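Local coordinates for protein 303aa long hypothetical esterase (Sulfolobus tokodaii, PDB 3AIN) that hydrolyses carboxylic esters as a thermostable carboxylesterase related to hormone-sensitive lipase, built on the alpha/beta hydrolase fold, at residues 197-208 against 257-268. The protein carries 1 engineered substitution. Sequence-based numbering, arbitrary orientation.
Sequences YPAVSFDLITKS and IITAEHDPLRDQ
S208 CB lies over one face of the R266 guanidinium, offset toward its rim, while E261 O meets the edge of that group in plane, accepting from NH1. The R266 NH2–D267 OD1 salt bridge (3.0 Å) is tilted from the guanidinium plane, and the other oxygen of this carboxylate, OD2, is approached from above its plane by S208 N at 3.0 Å. The ring of Y197 and the carboxylate of D263 have planes 66° apart; D263 OD2 comes to 3.4 Å from Y197 CB, oblique to the ring.

S208 OG is used twice. With chi1 at 66° it sits between its own backbone N and carbonyl carbon, from where it donates to P264 O (2.9 Å), above the carbonyl plane, and accepts from D267 N (3.0 Å, 163°). These bonds fasten the start of helix 207-212 to the type I turn D263-R266 and the start of helix 266-278. Beside them, a water donates to T206 OG1, accepts from Q268 N and lies close to P264 O. D203 OD1 accepts from I205 N (an Asx turn) and, on its syn lone pair, from T206 N, completing an Asx motif; D203 OD2 takes the T206 hydroxyl, also syn.

Farther along, L265 CD1 packs on A199 CB at 3.9 Å, and a water joins P198 O to L265 O. Y197 N donates to I258 O (2.7 Å), prolonging the pairing of parallel strands 192-196 and 255-260, the latter next to edge strand 283-288. The Y197 hydroxyl bonds V296 N and its ring meets H293. Both segments run from the C-terminal ends of these strands into helices 207-212 and 266-278.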
ATOM      1  N   TYR A 197       7.282  -6.528  -7.475  1.00  8.34           N
ATOM      2  CA  TYR A 197       7.183  -6.833  -8.915  1.00 10.12           C
ATOM      3  C   TYR A 197       7.995  -8.057  -9.352  1.00 12.04           C
ATOM      4  O   TYR A 197       8.937  -7.970 -10.141  1.00 10.23           O
ATOM      5  CB  TYR A 197       7.426  -5.607  -9.826  1.00 10.28           C
ATOM      6  CG  TYR A 197       8.444  -4.568  -9.354  1.00 10.67           C
ATOM      7  CD1 TYR A 197       9.802  -4.853  -9.360  1.00 10.51           C
ATOM      8  CD2 TYR A 197       8.017  -3.357  -8.785  1.00  7.12           C
ATOM      9  CE1 TYR A 197      10.730  -3.915  -8.908  1.00  9.84           C
ATOM     10  CE2 TYR A 197       8.935  -2.440  -8.297  1.00 10.92           C
ATOM     11  CZ  TYR A 197      10.280  -2.756  -8.307  1.00 10.65           C
ATOM     12  OH  TYR A 197      11.212  -1.803  -7.896  1.00 11.50           O
ATOM     13  N   PRO A 198       7.632  -9.222  -8.826  1.00  9.88           N
ATOM     14  CA  PRO A 198       8.443 -10.416  -9.089  1.00  8.43           C
ATOM     15  C   PRO A 198       8.282 -10.933 -10.501  1.00  8.90           C
ATOM     16  O   PRO A 198       7.207 -10.802 -11.104  1.00  9.95           O
ATOM     17  CB  PRO A 198       7.860 -11.443  -8.107  1.00  9.43           C
ATOM     18  CG  PRO A 198       6.413 -11.026  -8.000  1.00  9.83           C
ATOM     19  CD  PRO A 198       6.529  -9.501  -7.884  1.00  9.90           C
ATOM     20  N   ALA A 199       9.312 -11.630 -10.966  1.00  9.93           N
ATOM     21  CA  ALA A 199       9.198 -12.489 -12.137  1.00 11.86           C
ATOM     22  C   ALA A 199       8.813 -13.889 -11.657  1.00 11.42           C
ATOM     23  O   ALA A 199       9.521 -14.498 -10.857  1.00 12.69           O
ATOM     24  CB  ALA A 199      10.542 -12.544 -12.863  1.00 13.80           C
ATOM     25  N   VAL A 200       7.662 -14.370 -12.109  1.00  9.82           N
ATOM     26  CA  VAL A 200       7.189 -15.674 -11.656  1.00 11.38           C
ATOM     27  C   VAL A 200       6.968 -16.709 -12.756  1.00 11.38           C
ATOM     28  O   VAL A 200       6.738 -17.878 -12.463  1.00 12.91           O
ATOM     29  CB  VAL A 200       5.931 -15.536 -10.783  1.00  9.82           C
ATOM     30  CG1 VAL A 200       6.188 -14.642  -9.573  1.00 13.64           C
ATOM     31  CG2 VAL A 200       4.730 -15.015 -11.607  1.00 10.86           C
ATOM     32  N   SER A 201       7.069 -16.303 -14.025  1.00 11.04           N
ATOM     33  CA  SER A 201       6.865 -17.248 -15.101  1.00 13.27           C
ATOM     34  C   SER A 201       7.550 -16.759 -16.369  1.00 11.29           C
ATOM     35  O   SER A 201       7.445 -15.580 -16.714  1.00 11.97           O
ATOM     36  CB  SER A 201       5.344 -17.426 -15.354  1.00 12.78           C
ATOM     37  OG  SER A 201       5.085 -18.472 -16.297  1.00 15.09           O
ATOM     38  N   PHE A 202       8.007 -17.700 -17.188  1.00 12.41           N
ATOM     39  CA  PHE A 202       8.198 -17.410 -18.605  1.00 12.05           C
ATOM     40  C   PHE A 202       6.852 -16.999 -19.200  1.00 12.75           C
ATOM     41  O   PHE A 202       5.832 -17.617 -18.904  1.00 12.04           O
ATOM     42  CB  PHE A 202       8.708 -18.670 -19.311  1.00 11.13           C
ATOM     43  CG  PHE A 202       8.957 -18.483 -20.774  1.00 11.11           C
ATOM     44  CD1 PHE A 202       8.102 -19.032 -21.712  1.00 14.06           C
ATOM     45  CD2 PHE A 202      10.043 -17.734 -21.219  1.00 14.88           C
ATOM     46  CE1 PHE A 202       8.371 -18.915 -23.088  1.00 17.00           C
ATOM     47  CE2 PHE A 202      10.272 -17.554 -22.586  1.00 18.48           C
ATOM     48  CZ  PHE A 202       9.382 -18.078 -23.518  1.00 17.74           C
ATOM     49  N   ASP A 203       6.858 -15.993 -20.041  1.00  9.89           N
ATOM     50  CA  ASP A 203       5.629 -15.371 -20.498  1.00  9.85           C
ATOM     51  C   ASP A 203       5.692 -14.929 -21.940  1.00 11.78           C
ATOM     52  O   ASP A 203       6.500 -14.167 -22.278  1.00 11.76           O
ATOM     53  CB  ASP A 203       5.325 -14.198 -19.557  1.00  7.80           C
ATOM     54  CG  ASP A 203       4.036 -13.423 -19.883  1.00 10.39           C
ATOM     55  OD1 ASP A 203       3.247 -13.900 -20.618  1.00 10.75           O
ATOM     56  OD2 ASP A 203       3.893 -12.349 -19.342  1.00 11.51           O
ATOM     57  N   LEU A 204       4.811 -15.457 -22.773  1.00 10.09           N
ATOM     58  CA  LEU A 204       4.607 -14.982 -24.126  1.00  8.45           C
ATOM     59  C   LEU A 204       3.159 -14.566 -24.376  1.00 11.02           C
ATOM     60  O   LEU A 204       2.809 -14.318 -25.459  1.00 10.50           O
ATOM     61  CB  LEU A 204       4.970 -16.026 -25.171  1.00 20.00           C
ATOM     62  CG  LEU A 204       6.430 -16.413 -25.205  1.00 20.00           C
ATOM     63  CD1 LEU A 204       6.598 -17.574 -26.188  1.00 20.00           C
ATOM     64  CD2 LEU A 204       7.280 -15.261 -25.637  1.00 20.00           C
ATOM     65  N   ILE A 205       2.382 -14.490 -23.300  1.00  8.58           N
ATOM     66  CA  ILE A 205       0.949 -14.316 -23.432  1.00  8.81           C
ATOM     67  C   ILE A 205       0.224 -13.254 -22.599  1.00  8.00           C
ATOM     68  O   ILE A 205      -0.823 -12.901 -22.951  1.00  9.04           O
ATOM     69  CB  ILE A 205       0.206 -15.662 -23.193  1.00  8.62           C
ATOM     70  CG1 ILE A 205       0.581 -16.223 -21.846  1.00 10.00           C
ATOM     71  CG2 ILE A 205       0.574 -16.648 -24.224  1.00 10.18           C
ATOM     72  CD1 ILE A 205      -0.180 -17.450 -21.468  1.00  8.84           C
ATOM     73  N   THR A 206       0.762 -12.804 -21.480  1.00  8.88           N
ATOM     74  CA  THR A 206      -0.033 -11.821 -20.733  1.00  8.05           C
ATOM     75  C   THR A 206      -0.266 -10.511 -21.481  1.00 11.45           C
ATOM     76  O   THR A 206       0.588 -10.034 -22.203  1.00  9.77           O
ATOM     77  CB  THR A 206       0.490 -11.506 -19.301  1.00  9.78           C
ATOM     78  OG1 THR A 206       1.785 -10.898 -19.381  1.00  9.62           O
ATOM     79  CG2 THR A 206       0.580 -12.821 -18.443  1.00  7.82           C
ATOM     80  N   LYS A 207      -1.396  -9.884 -21.216  1.00  9.77           N
ATOM     81  CA  LYS A 207      -1.715  -8.626 -21.853  1.00  8.11           C
ATOM     82  C   LYS A 207      -0.719  -7.540 -21.423  1.00  9.88           C
ATOM     83  O   LYS A 207      -0.297  -6.726 -22.252  1.00 10.14           O
ATOM     84  CB  LYS A 207      -3.158  -8.231 -21.536  1.00 13.37           C
ATOM     85  CG  LYS A 207      -3.547  -6.861 -22.115  1.00 19.96           C
ATOM     86  CD  LYS A 207      -4.929  -6.906 -22.735  1.00 39.89           C
ATOM     87  CE  LYS A 207      -5.298  -5.556 -23.348  1.00 43.07           C
ATOM     88  NZ  LYS A 207      -5.315  -5.636 -24.833  1.00 46.71           N
ATOM     89  N   SER A 208      -0.335  -7.534 -20.149  1.00  9.82           N
ATOM     90  CA  SER A 208       0.667  -6.545 -19.692  1.00  9.56           C
ATOM     91  C   SER A 208       2.006  -6.678 -20.420  1.00 10.49           C
ATOM     92  O   SER A 208       2.684  -5.675 -20.688  1.00 10.22           O
ATOM     93  CB  SER A 208       0.832  -6.556 -18.157  1.00 10.68           C
ATOM     94  OG  SER A 208       1.382  -7.795 -17.710  1.00  9.66           O
ATOM     95  N   ILE A 257       2.453  -8.642  -2.179  1.00 12.18           N
ATOM     96  CA  ILE A 257       2.915  -8.648  -3.564  1.00 10.13           C
ATOM     97  C   ILE A 257       2.602  -7.325  -4.211  1.00 10.17           C
ATOM     98  O   ILE A 257       1.464  -6.904  -4.234  1.00  9.89           O
ATOM     99  CB  ILE A 257       2.278  -9.795  -4.360  1.00 12.36           C
ATOM    100  CG1 ILE A 257       2.723 -11.116  -3.719  1.00 12.92           C
ATOM    101  CG2 ILE A 257       2.705  -9.702  -5.830  1.00 12.77           C
ATOM    102  CD1 ILE A 257       2.119 -12.356  -4.383  1.00 14.18           C
ATOM    103  N   ILE A 258       3.657  -6.607  -4.580  1.00 10.02           N
ATOM    104  CA  ILE A 258       3.507  -5.273  -5.162  1.00  8.99           C
ATOM    105  C   ILE A 258       3.722  -5.370  -6.674  1.00 11.50           C
ATOM    106  O   ILE A 258       4.695  -5.951  -7.135  1.00 10.46           O
ATOM    107  CB  ILE A 258       4.606  -4.366  -4.579  1.00  8.43           C
ATOM    108  CG1 ILE A 258       4.247  -3.982  -3.149  1.00  8.27           C
ATOM    109  CG2 ILE A 258       4.798  -3.093  -5.403  1.00 13.55           C
ATOM    110  CD1 ILE A 258       5.402  -3.362  -2.381  1.00 11.31           C
ATOM    111  N   THR A 259       2.765  -4.864  -7.444  1.00  8.80           N
ATOM    112  CA  THR A 259       2.973  -4.787  -8.887  1.00  9.06           C
ATOM    113  C   THR A 259       2.910  -3.335  -9.314  1.00  8.35           C
ATOM    114  O   THR A 259       2.548  -2.458  -8.525  1.00 10.49           O
ATOM    115  CB  THR A 259       1.921  -5.578  -9.668  1.00 11.24           C
ATOM    116  OG1 THR A 259       0.607  -5.143  -9.282  1.00 17.62           O
ATOM    117  CG2 THR A 259       2.066  -7.091  -9.425  1.00 12.02           C
ATOM    118  N   ALA A 260       3.430  -3.071 -10.512  1.00 11.05           N
ATOM    119  CA  ALA A 260       3.436  -1.706 -11.062  1.00 11.55           C
ATOM    120  C   ALA A 260       2.560  -1.673 -12.310  1.00 12.16           C
ATOM    121  O   ALA A 260       2.601  -2.594 -13.128  1.00 10.62           O
ATOM    122  CB  ALA A 260       4.889  -1.307 -11.418  1.00 10.39           C
ATOM    123  N   GLU A 261       1.790  -0.593 -12.466  1.00 11.43           N
ATOM    124  CA  GLU A 261       0.813  -0.488 -13.542  1.00 13.75           C
ATOM    125  C   GLU A 261       1.444  -0.650 -14.938  1.00 13.14           C
ATOM    126  O   GLU A 261       0.948  -1.416 -15.764  1.00 13.78           O
ATOM    127  CB  GLU A 261       0.066   0.844 -13.447  1.00 13.54           C
ATOM    128  CG  GLU A 261      -0.959   0.996 -14.581  1.00 17.54           C
ATOM    129  CD  GLU A 261      -1.839   2.239 -14.432  1.00 18.66           C
ATOM    130  OE1 GLU A 261      -1.410   3.214 -13.791  1.00 16.32           O
ATOM    131  OE2 GLU A 261      -2.881   2.284 -15.105  1.00 25.90           O
ATOM    132  N   HIS A 262       2.544   0.049 -15.183  1.00 11.31           N
ATOM    133  CA  HIS A 262       3.124   0.086 -16.530  1.00 13.93           C
ATOM    134  C   HIS A 262       4.286  -0.895 -16.638  1.00 14.97           C
ATOM    135  O   HIS A 262       5.339  -0.559 -17.154  1.00 21.39           O
ATOM    136  CB  HIS A 262       3.631   1.499 -16.841  1.00 13.46           C
ATOM    137  CG  HIS A 262       2.567   2.549 -16.760  1.00 13.35           C
ATOM    138  ND1 HIS A 262       1.392   2.463 -17.480  1.00 21.83           N
ATOM    139  CD2 HIS A 262       2.437   3.631 -15.955  1.00 17.11           C
ATOM    140  CE1 HIS A 262       0.576   3.430 -17.101  1.00 23.31           C
ATOM    141  NE2 HIS A 262       1.224   4.211 -16.254  1.00 19.99           N
ATOM    142  N   ASP A 263       4.079  -2.117 -16.188  1.00 13.92           N
ATOM    143  CA  ASP A 263       5.167  -3.099 -16.044  1.00 11.95           C
ATOM    144  C   ASP A 263       4.765  -4.320 -16.860  1.00 10.03           C
ATOM    145  O   ASP A 263       3.631  -4.830 -16.692  1.00  9.12           O
ATOM    146  CB  ASP A 263       5.249  -3.489 -14.568  1.00 12.01           C
ATOM    147  CG  ASP A 263       6.410  -4.395 -14.246  1.00 11.23           C
ATOM    148  OD1 ASP A 263       6.955  -5.083 -15.154  1.00  9.76           O
ATOM    149  OD2 ASP A 263       6.591  -4.634 -13.014  1.00 14.70           O
ATOM    150  N   PRO A 264       5.627  -4.776 -17.792  1.00  9.52           N
ATOM    151  CA  PRO A 264       5.245  -6.001 -18.485  1.00 10.23           C
ATOM    152  C   PRO A 264       5.002  -7.195 -17.540  1.00 10.65           C
ATOM    153  O   PRO A 264       4.299  -8.136 -17.936  1.00 11.42           O
ATOM    154  CB  PRO A 264       6.437  -6.274 -19.433  1.00 10.75           C
ATOM    155  CG  PRO A 264       7.600  -5.615 -18.758  1.00  8.59           C
ATOM    156  CD  PRO A 264       6.990  -4.343 -18.175  1.00 11.05           C
ATOM    157  N   LEU A 265       5.606  -7.187 -16.348  1.00  8.39           N
ATOM    158  CA  LEU A 265       5.414  -8.285 -15.372  1.00  9.84           C
ATOM    159  C   LEU A 265       4.153  -8.150 -14.524  1.00  8.71           C
ATOM    160  O   LEU A 265       3.938  -8.951 -13.587  1.00  9.50           O
ATOM    161  CB  LEU A 265       6.602  -8.390 -14.404  1.00 10.91           C
ATOM    162  CG  LEU A 265       8.024  -8.578 -14.946  1.00 22.65           C
ATOM    163  CD1 LEU A 265       9.013  -9.046 -13.859  1.00 15.01           C
ATOM    164  CD2 LEU A 265       8.119  -9.425 -16.163  1.00 16.80           C
ATOM    165  N   ARG A 266       3.374  -7.083 -14.734  1.00  8.43           N
ATOM    166  CA  ARG A 266       2.242  -6.824 -13.840  1.00  7.62           C
ATOM    167  C   ARG A 266       1.330  -8.050 -13.751  1.00 10.91           C
ATOM    168  O   ARG A 266       0.932  -8.460 -12.644  1.00  9.01           O
ATOM    169  CB  ARG A 266       1.428  -5.634 -14.346  1.00  8.11           C
ATOM    170  CG  ARG A 266       0.345  -5.176 -13.387  1.00 10.94           C
ATOM    171  CD  ARG A 266      -0.557  -4.153 -14.112  1.00 13.77           C
ATOM    172  NE  ARG A 266      -1.361  -4.823 -15.135  1.00 16.96           N
ATOM    173  CZ  ARG A 266      -1.650  -4.321 -16.335  1.00 26.11           C
ATOM    174  NH1 ARG A 266      -1.189  -3.130 -16.698  1.00 19.95           N
ATOM    175  NH2 ARG A 266      -2.390  -5.025 -17.195  1.00 20.40           N
ATOM    176  N   ASP A 267       0.823  -8.500 -14.892  1.00  8.94           N
ATOM    177  CA  ASP A 267      -0.196  -9.547 -14.839  1.00  9.22           C
ATOM    178  C   ASP A 267       0.336 -10.809 -14.146  1.00  9.99           C
ATOM    179  O   ASP A 267      -0.382 -11.464 -13.386  1.00  9.17           O
ATOM    180  CB  ASP A 267      -0.744  -9.865 -16.231  1.00  9.23           C
ATOM    181  CG  ASP A 267      -1.544  -8.711 -16.816  1.00 10.87           C
ATOM    182  OD1 ASP A 267      -1.829  -7.736 -16.090  1.00 11.16           O
ATOM    183  OD2 ASP A 267      -1.989  -8.836 -17.968  1.00 11.86           O
ATOM    184  N   GLN A 268       1.547 -11.226 -14.457  1.00  9.81           N
ATOM    185  CA  GLN A 268       2.038 -12.453 -13.834  1.00  9.63           C
ATOM    186  C   GLN A 268       2.248 -12.304 -12.326  1.00 11.76           C
ATOM    187  O   GLN A 268       2.061 -13.259 -11.578  1.00 10.56           O
ATOM    188  CB  GLN A 268       3.292 -12.990 -14.553  1.00 11.94           C
ATOM    189  CG  GLN A 268       4.519 -12.127 -14.378  1.00 10.92           C
ATOM    190  CD  GLN A 268       5.689 -12.682 -15.162  1.00 12.08           C
ATOM    191  OE1 GLN A 268       5.679 -12.714 -16.397  1.00 19.03           O
ATOM    192  NE2 GLN A 268       6.617 -13.255 -14.453  1.00  8.74           N
TER
HETATM  193  O   HOH W   1       5.238  -8.642 -11.127  1.00 11.66           O
HETATM  194  O   HOH W   2       5.874 -10.568 -18.685  1.00 16.82           O
HETATM  195  O   HOH W   3       3.027 -10.339 -16.845  1.00 11.47           O